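Local coordinates for copper-containing nitrite reductase (Hyphomicrobium denitrificans 1NES1, PDB 6TFO), which probably reduces nitrite to nitric oxide, taking electrons from cytochrome c and using protein-bound copper ions, at residues 31-37 and 70-76; 39-45 and 55-59; 79-85 and 116-122; 109-115 and 128-134. All blocks are in the same frame, centred on the assembly; numbering follows the deposited sequence.

Interaction 1: residues 31-37 and 70-76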
# COMPACT_ATOMS: atom_id res chain seq x y z
N VAL C 31 -13.58 25.87 -15.98
CA VAL C 31 -13.70 24.92 -14.83
C VAL C 31 -12.37 24.82 -14.06
O VAL C 31 -11.29 24.78 -14.66
CB VAL C 31 -14.26 23.53 -15.24
CG1 VAL C 31 -15.06 23.60 -16.52
CG2 VAL C 31 -13.18 22.46 -15.31
N PHE C 32 -12.50 24.80 -12.74
CA PHE C 32 -11.42 24.58 -11.75
C PHE C 32 -11.89 23.48 -10.79
O PHE C 32 -13.03 23.59 -10.28
CB PHE C 32 -11.12 25.88 -10.99
CG PHE C 32 -10.69 27.02 -11.87
CD1 PHE C 32 -9.44 27.04 -12.47
CD2 PHE C 32 -11.53 28.10 -12.09
CE1 PHE C 32 -9.03 28.11 -13.26
CE2 PHE C 32 -11.14 29.16 -12.90
CZ PHE C 32 -9.89 29.15 -13.49
N THR C 33 -11.05 22.48 -10.56
CA THR C 33 -11.26 21.43 -9.52
C THR C 33 -10.33 21.68 -8.32
O THR C 33 -9.10 21.83 -8.52
CB THR C 33 -11.10 20.04 -10.15
OG1 THR C 33 -11.93 19.99 -11.31
CG2 THR C 33 -11.50 18.92 -9.21
N LEU C 34 -10.89 21.76 -7.12
CA LEU C 34 -10.12 21.92 -5.86
C LEU C 34 -10.35 20.69 -4.99
O LEU C 34 -11.53 20.32 -4.80
CB LEU C 34 -10.56 23.18 -5.12
CG LEU C 34 -10.42 24.49 -5.88
CD1 LEU C 34 -10.84 25.66 -4.98
CD2 LEU C 34 -9.01 24.71 -6.40
N ARG C 35 -9.26 20.09 -4.49
CA ARG C 35 -9.27 19.04 -3.45
C ARG C 35 -8.78 19.69 -2.14
O ARG C 35 -7.75 20.37 -2.17
CB ARG C 35 -8.44 17.84 -3.91
CG ARG C 35 -8.38 16.69 -2.92
CD ARG C 35 -7.76 15.43 -3.51
NE ARG C 35 -8.81 14.68 -4.19
CZ ARG C 35 -8.88 14.42 -5.50
NH1 ARG C 35 -7.91 14.79 -6.33
NH2 ARG C 35 -9.92 13.75 -5.96
N THR C 36 -9.53 19.52 -1.05
CA THR C 36 -9.09 19.95 0.29
C THR C 36 -7.96 19.01 0.74
O THR C 36 -7.97 17.84 0.33
CB THR C 36 -10.24 19.96 1.30
OG1 THR C 36 -10.65 18.61 1.50
CG2 THR C 36 -11.40 20.80 0.83
N GLY C 37 -7.03 19.50 1.55
CA GLY C 37 -6.01 18.64 2.18
C GLY C 37 -5.08 19.41 3.10
O GLY C 37 -5.45 20.51 3.58
N ILE C 70 -16.57 25.80 -10.33
CA ILE C 70 -15.59 25.31 -9.33
C ILE C 70 -16.14 24.00 -8.78
O ILE C 70 -17.26 24.03 -8.22
CB ILE C 70 -15.36 26.36 -8.23
CG1 ILE C 70 -14.59 27.57 -8.75
CG2 ILE C 70 -14.65 25.71 -7.05
CD1 ILE C 70 -14.70 28.80 -7.87
N ASN C 71 -15.41 22.91 -8.98
CA ASN C 71 -15.71 21.58 -8.40
C ASN C 71 -14.91 21.41 -7.10
O ASN C 71 -13.66 21.33 -7.19
CB ASN C 71 -15.37 20.46 -9.37
CG ASN C 71 -15.98 20.68 -10.74
OD1 ASN C 71 -17.18 20.96 -10.85
ND2 ASN C 71 -15.16 20.58 -11.77
N LEU C 72 -15.57 21.39 -5.94
CA LEU C 72 -14.90 21.11 -4.64
C LEU C 72 -15.00 19.62 -4.32
O LEU C 72 -16.13 19.11 -4.29
CB LEU C 72 -15.52 21.93 -3.51
CG LEU C 72 -14.81 21.82 -2.16
CD1 LEU C 72 -13.35 22.25 -2.29
CD2 LEU C 72 -15.51 22.64 -1.10
N ILE C 73 -13.86 18.98 -4.06
CA ILE C 73 -13.76 17.55 -3.65
C ILE C 73 -13.02 17.49 -2.31
O ILE C 73 -11.88 18.01 -2.21
CB ILE C 73 -13.04 16.73 -4.73
CG1 ILE C 73 -13.64 17.01 -6.11
CG2 ILE C 73 -13.05 15.25 -4.37
CD1 ILE C 73 -12.97 16.26 -7.24
N ASN C 74 -13.65 16.86 -1.32
CA ASN C 74 -13.09 16.62 0.03
C ASN C 74 -11.93 15.61 -0.08
O ASN C 74 -12.17 14.49 -0.53
CB ASN C 74 -14.19 16.12 0.95
CG ASN C 74 -13.78 16.12 2.40
OD1 ASN C 74 -12.68 15.68 2.72
ND2 ASN C 74 -14.66 16.59 3.27
N GLY C 75 -10.72 16.01 0.32
CA GLY C 75 -9.50 15.17 0.26
C GLY C 75 -9.30 14.37 1.54
O GLY C 75 -9.16 13.13 1.44
N GLU C 76 -9.34 15.02 2.71
CA GLU C 76 -8.81 14.45 3.99
C GLU C 76 -9.92 14.13 5.01
O GLU C 76 -9.66 13.34 5.90
CB GLU C 76 -7.74 15.37 4.55
CG GLU C 76 -8.28 16.49 5.43
CD GLU C 76 -9.29 17.41 4.77
OE1 GLU C 76 -9.02 17.84 3.61
OE2 GLU C 76 -10.33 17.67 5.40
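L34 reaches strand 70-73 through both of its backbone polar atoms: L34 N gives to N71 O at 2.8 Å and L34 O takes I73 N at 2.8 Å. F32 O with N71 N, and T36 N with I73 O, continue the pattern of a parallel strand pair in one sheet of a cupredoxin beta-sandwich. F32, L34, I70 and L72 share one face. There L34 CB meets L72 CD1 at 4.1 Å, and P58 and L60 continue the apolar packing.

The opposite face carries T33, R35, N71 and I73. T33 holds CG2 anti to its backbone N, which lays that methyl on I73 CD1 at 3.6 Å and leaves OG1 on the side of N71. The bond from N71 ND2 to T33 OG1 is weak at 3.3 Å, while OD1 of the same amide is held by T102 and Q69. R35 starts out extended, then bends at chi3 (-85°), so that NH2 comes obliquely to I73 CG2 at 3.8 Å; E319 of the second subunit offers this NH2 a long, weak ion pair.

Past I73 the chain turns and folds back onto T36. The T36 hydroxyl lies between its own N and carbonyl carbon (chi1 67°), facing that turn. OG1 accepts G75 N at 2.9 Å and donates to E76, whose other oxygen, OE2, holds H80 NE2, so E76 is the second-shell partner of the copper ligand H80, and T36 helps to position E76. The hydroxyl meets E76 on the syn side, with T36 OG1 2.8 Å from E76 OE1 and 20° out of the carboxylate plane.

Interaction 2: residues 39-45 and 55-59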
# COMPACT_ATOMS: atom_id res chain seq x y z
N ALA C 39 -1.04 20.71 3.13
CA ALA C 39 0.17 20.99 2.33
C ALA C 39 0.84 22.24 2.92
O ALA C 39 0.11 23.06 3.52
CB ALA C 39 -0.18 21.16 0.88
N GLU C 40 2.17 22.31 2.85
CA GLU C 40 2.96 23.46 3.36
C GLU C 40 2.53 23.76 4.80
O GLU C 40 2.39 24.97 5.12
CB GLU C 40 2.75 24.67 2.45
CG GLU C 40 2.90 24.32 0.97
CD GLU C 40 2.75 25.48 0.01
OE1 GLU C 40 2.28 26.58 0.45
OE2 GLU C 40 3.11 25.28 -1.19
N GLY C 41 2.28 22.71 5.59
CA GLY C 41 2.05 22.79 7.05
C GLY C 41 0.71 23.42 7.41
O GLY C 41 0.52 23.75 8.62
N ARG C 42 -0.20 23.53 6.43
CA ARG C 42 -1.52 24.19 6.60
C ARG C 42 -2.64 23.32 6.01
O ARG C 42 -2.35 22.44 5.17
CB ARG C 42 -1.47 25.58 5.94
CG ARG C 42 -0.87 26.64 6.85
CD ARG C 42 -0.16 27.74 6.09
NE ARG C 42 -0.96 28.35 5.04
CZ ARG C 42 -0.67 28.35 3.74
NH1 ARG C 42 0.42 27.76 3.27
NH2 ARG C 42 -1.49 28.95 2.89
N MET C 43 -3.87 23.56 6.46
CA MET C 43 -5.10 23.02 5.83
C MET C 43 -5.47 23.93 4.66
O MET C 43 -5.72 25.14 4.90
CB MET C 43 -6.24 22.99 6.85
CG MET C 43 -7.34 22.05 6.47
SD MET C 43 -8.55 22.09 7.82
CE MET C 43 -8.66 20.33 8.12
N VAL C 44 -5.46 23.39 3.44
CA VAL C 44 -5.51 24.20 2.19
C VAL C 44 -6.45 23.59 1.15
O VAL C 44 -7.00 22.48 1.34
CB VAL C 44 -4.10 24.38 1.58
CG1 VAL C 44 -3.19 25.12 2.54
CG2 VAL C 44 -3.50 23.04 1.15
N TYR C 45 -6.63 24.34 0.07
CA TYR C 45 -7.17 23.84 -1.21
C TYR C 45 -5.96 23.47 -2.07
O TYR C 45 -4.96 24.21 -2.05
CB TYR C 45 -8.03 24.91 -1.88
CG TYR C 45 -9.25 25.37 -1.13
CD1 TYR C 45 -10.42 24.63 -1.14
CD2 TYR C 45 -9.28 26.60 -0.51
CE1 TYR C 45 -11.57 25.08 -0.51
CE2 TYR C 45 -10.41 27.07 0.13
CZ TYR C 45 -11.56 26.31 0.12
OH TYR C 45 -12.67 26.77 0.77
N GLN C 55 -0.93 22.71 -7.23
CA GLN C 55 -0.67 24.03 -6.59
C GLN C 55 -1.55 24.16 -5.35
O GLN C 55 -2.71 23.73 -5.39
CB GLN C 55 -0.98 25.18 -7.55
CG GLN C 55 -0.09 25.20 -8.78
CD GLN C 55 -0.45 26.37 -9.66
OE1 GLN C 55 -1.04 27.35 -9.20
NE2 GLN C 55 -0.10 26.27 -10.93
N VAL C 56 -1.04 24.77 -4.29
CA VAL C 56 -1.82 24.92 -3.04
C VAL C 56 -2.45 26.31 -3.09
O VAL C 56 -1.76 27.24 -3.56
CB VAL C 56 -1.00 24.64 -1.75
CG1 VAL C 56 0.31 23.92 -2.03
CG2 VAL C 56 -0.76 25.87 -0.90
N ASN C 57 -3.71 26.41 -2.67
CA ASN C 57 -4.52 27.66 -2.74
C ASN C 57 -4.25 28.36 -4.07
O ASN C 57 -3.88 29.54 -4.10
CB ASN C 57 -4.25 28.52 -1.51
CG ASN C 57 -4.69 27.83 -0.24
OD1 ASN C 57 -5.65 27.05 -0.27
ND2 ASN C 57 -4.00 28.09 0.88
N PRO C 58 -4.49 27.67 -5.22
CA PRO C 58 -4.12 28.21 -6.53
C PRO C 58 -4.90 29.48 -6.86
O PRO C 58 -6.06 29.59 -6.47
CB PRO C 58 -4.49 27.10 -7.54
CG PRO C 58 -5.54 26.29 -6.81
CD PRO C 58 -5.16 26.37 -5.33
N LYS C 59 -4.24 30.40 -7.56
CA LYS C 59 -4.90 31.59 -8.14
C LYS C 59 -5.75 31.08 -9.32
O LYS C 59 -5.20 30.39 -10.21
CB LYS C 59 -3.89 32.65 -8.56
CG LYS C 59 -4.51 33.93 -9.09
CD LYS C 59 -3.52 34.91 -9.65
CE LYS C 59 -3.06 35.89 -8.60
NZ LYS C 59 -2.41 37.07 -9.21
O HOH W 1 -1.69 29.72 0.12
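Y45 O takes N57 N at 2.6 Å, and the side chain of the same asparagine returns the grip, its OD1 accepting Y45 N at 2.9 Å. One residue thus serves both backbone polar atoms of Y45, filling the place of a neighbouring strand although 55-59 is a loop. N57 manages this with a left-handed backbone and CG anti to its carbonyl carbon (chi1 -64°), which swings the amide back toward Y45 N. OD1 lies at the edge of the tyrosine ring, near its plane, with amide and ring planes 70° apart.

The other end of the amide points to R42. R42 NH2 and N57 ND2 are both donors, and water 1 lies between them, accepting from each; ND2 also donates to G126 O. V44 CG1 covers one guanidinium face over its centre, 4.2 Å above the plane, while E40 OE1 and the water lie at the edge. E40 and R42 belong to the type I' turn of the beta hairpin that starts strand 42-48 of this cupredoxin domain, and they form a long salt bridge. V56 pushes its methyls up to the E40 carboxylate, CG1 coming 3.2 Å from OE2.

Y45 OH bonds to D81 O, and its ring packs on C117 and M127, two copper ligands. N57 OD1 accepts from Y45 N while ND2 donates to G126 O and the water, so the partners select one of the two amide orientations and hold its rotation.

Interaction 3: residues 79-85 and 116-122. With CU (copper (II) ion), chain L.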
# COMPACT_ATOMS: atom_id res chain seq x y z
N GLN C 79 -14.98 18.86 7.47
CA GLN C 79 -16.08 19.58 6.79
C GLN C 79 -15.47 20.79 6.08
O GLN C 79 -14.60 21.47 6.68
CB GLN C 79 -17.19 20.00 7.74
CG GLN C 79 -17.89 18.82 8.37
CD GLN C 79 -19.21 19.23 8.97
OE1 GLN C 79 -19.39 20.35 9.45
NE2 GLN C 79 -20.17 18.33 8.91
N HIS C 80 -15.89 21.02 4.84
CA HIS C 80 -15.39 22.09 3.95
C HIS C 80 -16.50 22.62 3.03
O HIS C 80 -17.40 21.84 2.61
CB HIS C 80 -14.20 21.62 3.10
CG HIS C 80 -13.05 21.07 3.88
ND1 HIS C 80 -12.25 21.86 4.66
CD2 HIS C 80 -12.57 19.81 3.99
CE1 HIS C 80 -11.33 21.11 5.23
NE2 HIS C 80 -11.52 19.85 4.84
N ASP C 81 -16.41 23.90 2.73
CA ASP C 81 -17.03 24.52 1.54
C ASP C 81 -15.98 25.44 0.90
O ASP C 81 -14.83 25.49 1.37
CB ASP C 81 -18.33 25.20 1.93
CG ASP C 81 -18.15 26.36 2.89
OD1 ASP C 81 -17.03 26.84 3.00
OD2 ASP C 81 -19.15 26.78 3.49
N ALA C 82 -16.37 26.10 -0.18
CA ALA C 82 -15.67 27.24 -0.79
C ALA C 82 -16.69 28.36 -0.94
O ALA C 82 -17.82 28.06 -1.38
CB ALA C 82 -15.06 26.82 -2.11
N VAL C 83 -16.32 29.57 -0.57
CA VAL C 83 -17.21 30.76 -0.59
C VAL C 83 -16.47 31.89 -1.29
O VAL C 83 -15.26 32.05 -1.05
CB VAL C 83 -17.64 31.15 0.84
CG1 VAL C 83 -18.55 32.38 0.83
CG2 VAL C 83 -18.30 30.00 1.56
N ILE C 84 -17.19 32.65 -2.12
CA ILE C 84 -16.71 33.91 -2.77
C ILE C 84 -17.77 34.97 -2.47
O ILE C 84 -18.91 34.83 -2.99
CB ILE C 84 -16.49 33.68 -4.27
CG1 ILE C 84 -15.85 32.31 -4.53
CG2 ILE C 84 -15.70 34.83 -4.88
CD1 ILE C 84 -15.15 32.18 -5.85
N ASP C 85 -17.46 35.94 -1.61
CA ASP C 85 -18.49 36.81 -0.98
C ASP C 85 -19.13 37.72 -2.04
O ASP C 85 -20.38 37.80 -2.06
CB ASP C 85 -17.90 37.63 0.18
CG ASP C 85 -17.66 36.80 1.44
OD1 ASP C 85 -18.27 35.73 1.58
OD2 ASP C 85 -16.87 37.22 2.27
N TYR C 116 -12.66 30.95 0.05
CA TYR C 116 -12.28 30.49 1.40
C TYR C 116 -13.31 29.49 1.93
O TYR C 116 -14.44 29.43 1.43
CB TYR C 116 -12.15 31.70 2.32
CG TYR C 116 -13.46 32.36 2.63
CD1 TYR C 116 -14.23 31.94 3.70
CD2 TYR C 116 -13.95 33.39 1.84
CE1 TYR C 116 -15.45 32.52 3.99
CE2 TYR C 116 -15.16 34.00 2.12
CZ TYR C 116 -15.92 33.55 3.19
OH TYR C 116 -17.12 34.13 3.48
N CYS C 117 -12.91 28.72 2.94
CA CYS C 117 -13.79 27.78 3.67
C CYS C 117 -14.39 28.53 4.85
O CYS C 117 -13.66 29.21 5.56
CB CYS C 117 -13.01 26.55 4.13
SG CYS C 117 -14.04 25.40 5.06
N SER C 118 -15.69 28.42 5.05
CA SER C 118 -16.42 29.16 6.12
C SER C 118 -16.53 28.31 7.38
O SER C 118 -17.05 28.83 8.36
CB SER C 118 -17.80 29.56 5.65
OG SER C 118 -18.62 28.41 5.49
N LEU C 119 -16.11 27.04 7.36
CA LEU C 119 -16.18 26.17 8.57
C LEU C 119 -15.31 26.77 9.70
O LEU C 119 -14.30 27.41 9.47
CB LEU C 119 -15.77 24.74 8.22
CG LEU C 119 -16.89 23.80 7.73
CD1 LEU C 119 -18.06 23.72 8.71
CD2 LEU C 119 -17.38 24.22 6.35
N PRO C 120 -15.71 26.62 10.98
CA PRO C 120 -15.01 27.27 12.08
C PRO C 120 -13.50 27.05 12.04
O PRO C 120 -13.05 25.92 12.06
CB PRO C 120 -15.63 26.62 13.34
CG PRO C 120 -17.03 26.19 12.90
CD PRO C 120 -16.86 25.80 11.44
N GLY C 121 -12.76 28.15 11.92
CA GLY C 121 -11.29 28.15 12.00
C GLY C 121 -10.59 27.78 10.69
O GLY C 121 -9.38 27.98 10.64
N HIS C 122 -11.28 27.24 9.68
CA HIS C 122 -10.63 26.60 8.51
C HIS C 122 -9.93 27.67 7.68
O HIS C 122 -8.86 27.37 7.09
CB HIS C 122 -11.62 25.76 7.70
CG HIS C 122 -11.94 24.46 8.35
ND1 HIS C 122 -12.20 23.32 7.62
CD2 HIS C 122 -12.03 24.10 9.65
CE1 HIS C 122 -12.44 22.31 8.45
NE2 HIS C 122 -12.33 22.77 9.70
CU CU L . -12.68 23.72 5.35
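One copper ion is gripped from both segments: H80 ND1 binds it at 2.0 Å, C117 SG at 2.2 Å and H122 ND1 at 2.4 Å. The two imidazole nitrogens, H80 ND1 and H122 ND1, are pulled to 3.3 Å apart by the metal they share, with ring planes 56° apart. C117 holds SG anti to its backbone N (chi1 179°), where the sulfur also receives L119 N and, weakly, D81 N. Such N-H groups probably temper the charge on the thiolate.

D81 takes S118 with both oxygens: S118 OG donates 2.6 Å to the syn lone pair of D81 OD2, and S118 N donates to D81 OD1 at 2.9 Å. R90 adds a salt bridge to OD2. This is the type 1 copper site of a cupredoxin, in which the loop after strand 111-116 supplies C117, H122 and M127, the last of which completes the site. L119 fills in beside it, CG resting on Q79 O at 3.4 Å.

At the far end V83 and Y116 form an antiparallel hydrogen-bonded pair. V83 CB lies over one face of the Y116 ring, offset toward its rim, and D85 approaches the ring edge, where Y116 OH donates to D85 OD1 at 2.7 Å.

Interaction 4: residues 109-115 and 128-134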
# COMPACT_ATOMS: atom_id res chain seq x y z
N LYS C 109 -17.48 41.03 -12.40
CA LYS C 109 -16.67 42.13 -11.79
C LYS C 109 -15.17 41.79 -11.87
O LYS C 109 -14.78 40.73 -11.34
CB LYS C 109 -17.11 42.40 -10.35
CG LYS C 109 -17.84 43.72 -10.16
CD LYS C 109 -16.92 44.94 -10.20
CE LYS C 109 -16.15 45.16 -8.91
NZ LYS C 109 -17.06 45.48 -7.79
N VAL C 110 -14.38 42.67 -12.50
CA VAL C 110 -12.89 42.61 -12.56
C VAL C 110 -12.35 42.82 -11.14
O VAL C 110 -13.01 43.55 -10.36
CB VAL C 110 -12.29 43.65 -13.53
CG1 VAL C 110 -10.84 43.99 -13.23
CG2 VAL C 110 -12.38 43.20 -14.98
N GLY C 111 -11.20 42.22 -10.83
CA GLY C 111 -10.50 42.41 -9.55
C GLY C 111 -10.06 41.10 -8.93
O GLY C 111 -9.99 40.07 -9.66
N GLN C 112 -9.74 41.13 -7.64
CA GLN C 112 -9.27 39.94 -6.88
C GLN C 112 -10.25 39.67 -5.75
O GLN C 112 -10.62 40.61 -5.07
CB GLN C 112 -7.85 40.14 -6.37
CG GLN C 112 -6.88 40.61 -7.44
CD GLN C 112 -5.51 40.00 -7.28
OE1 GLN C 112 -4.71 40.03 -8.20
NE2 GLN C 112 -5.25 39.42 -6.12
N PHE C 113 -10.65 38.42 -5.58
CA PHE C 113 -11.73 37.98 -4.67
C PHE C 113 -11.27 36.71 -3.97
O PHE C 113 -10.78 35.82 -4.67
CB PHE C 113 -13.04 37.76 -5.44
CG PHE C 113 -13.44 38.92 -6.31
CD1 PHE C 113 -14.16 39.99 -5.80
CD2 PHE C 113 -13.06 38.97 -7.64
CE1 PHE C 113 -14.52 41.06 -6.60
CE2 PHE C 113 -13.42 40.04 -8.45
CZ PHE C 113 -14.13 41.10 -7.93
N ASP C 114 -11.38 36.66 -2.64
CA ASP C 114 -11.00 35.48 -1.84
C ASP C 114 -12.05 34.40 -2.05
O ASP C 114 -13.25 34.70 -1.92
CB ASP C 114 -10.87 35.81 -0.35
CG ASP C 114 -9.55 36.50 0.00
OD1 ASP C 114 -8.71 36.67 -0.90
OD2 ASP C 114 -9.40 36.86 1.18
N TYR C 115 -11.59 33.21 -2.41
CA TYR C 115 -12.33 31.95 -2.15
C TYR C 115 -11.78 31.38 -0.85
O TYR C 115 -10.54 31.34 -0.69
CB TYR C 115 -12.25 31.01 -3.34
CG TYR C 115 -10.92 30.36 -3.64
CD1 TYR C 115 -10.60 29.12 -3.10
CD2 TYR C 115 -10.06 30.90 -4.58
CE1 TYR C 115 -9.41 28.48 -3.42
CE2 TYR C 115 -8.87 30.28 -4.90
CZ TYR C 115 -8.54 29.06 -4.32
OH TYR C 115 -7.38 28.43 -4.64
N GLN C 128 -7.83 29.29 1.95
CA GLN C 128 -8.10 30.61 1.30
C GLN C 128 -7.16 30.80 0.10
O GLN C 128 -5.95 30.57 0.25
CB GLN C 128 -7.94 31.75 2.29
CG GLN C 128 -7.77 33.09 1.61
CD GLN C 128 -7.70 34.24 2.58
OE1 GLN C 128 -8.52 34.37 3.48
NE2 GLN C 128 -6.74 35.12 2.35
N GLY C 129 -7.74 31.18 -1.05
CA GLY C 129 -7.01 31.55 -2.28
C GLY C 129 -7.68 32.74 -2.94
O GLY C 129 -8.73 33.22 -2.41
N VAL C 130 -7.12 33.22 -4.05
CA VAL C 130 -7.72 34.38 -4.77
C VAL C 130 -8.24 33.90 -6.13
O VAL C 130 -7.57 33.08 -6.83
CB VAL C 130 -6.76 35.58 -4.85
CG1 VAL C 130 -5.66 35.51 -3.79
CG2 VAL C 130 -6.16 35.79 -6.22
N LEU C 131 -9.46 34.34 -6.44
CA LEU C 131 -10.04 34.41 -7.80
C LEU C 131 -9.57 35.72 -8.43
O LEU C 131 -9.87 36.77 -7.85
CB LEU C 131 -11.56 34.37 -7.68
CG LEU C 131 -12.33 34.49 -8.99
CD1 LEU C 131 -12.21 33.21 -9.81
CD2 LEU C 131 -13.79 34.83 -8.72
N GLN C 132 -8.85 35.67 -9.54
CA GLN C 132 -8.48 36.91 -10.28
C GLN C 132 -9.31 37.00 -11.56
O GLN C 132 -9.11 36.14 -12.45
CB GLN C 132 -7.00 37.03 -10.62
CG GLN C 132 -6.54 38.46 -10.45
CD GLN C 132 -5.27 38.80 -11.16
OE1 GLN C 132 -4.55 37.93 -11.65
NE2 GLN C 132 -5.00 40.10 -11.20
N VAL C 133 -10.18 38.01 -11.62
CA VAL C 133 -11.02 38.37 -12.80
C VAL C 133 -10.34 39.53 -13.53
O VAL C 133 -10.30 40.65 -12.98
CB VAL C 133 -12.45 38.72 -12.36
CG1 VAL C 133 -13.36 38.92 -13.56
CG2 VAL C 133 -13.03 37.67 -11.42
N VAL C 134 -9.84 39.25 -14.73
CA VAL C 134 -8.97 40.13 -15.56
C VAL C 134 -9.81 40.69 -16.70
O VAL C 134 -10.66 39.98 -17.26
CB VAL C 134 -7.77 39.32 -16.08
CG1 VAL C 134 -7.28 39.78 -17.43
CG2 VAL C 134 -6.65 39.30 -15.05
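Q128 opens its strand alongside D114, across the beta hairpin that leads into and out of the copper-ligand loop of this cupredoxin domain. Its extended side chain brings CD to 3.4 Å from D114 OD2, with amide and carboxylate planes 33° apart. The two do not bond; R123 takes both, through a salt bridge to D114 and a hydrogen bond to Q128 OE1.

G129 follows, its N giving to Y115 O at 2.8 Å. Y115 turns its ring between its own N and carbonyl carbon (chi1 70°), and G129 CA sits over one ring face, 3.7 Å from the centroid. G129, with no side chain, lets the ring lie directly on its backbone. V130, on the other face of the sheet, touches Q112 NE2 with CG2. L131 N then donates 2.7 Å to F113 O, and the two CB atoms pack together on the interior face.

Q132 brings NE2 to 3.0 Å from Q112 OE1, but the angle is poor and the amide planes stand 66° apart; Q132 OE1 has a weak bond from K59. V133 exchanges two backbone bonds with G111. Its methyls divide the work: V133 CG1 rests 3.2 Å from K109 O, and V133 CG2 meets F113 CE2 at 3.8 Å.

From the N terminus, 31-37 opens a loop that interaction 1 closes at 70-76, pairing strands 30-39 and 67-73 in one sheet of the cupredoxin sandwich. Interaction 2 is nested inside that loop: 39-45 continues the same sheet, and 55-59 runs on toward strand 60-63 of the other. Interaction 3 opens after interaction 1 has closed. Its segments alternate with those of interaction 4, so the loops cross, and strand 111-116 has 128-134 on one side and 83-84 on the other. Y45 OH to D81 O ties interaction 2 to interaction 3, P58 O to Y115 OH ties it to interaction 4, and L34 on Y115 bridges the two sheets.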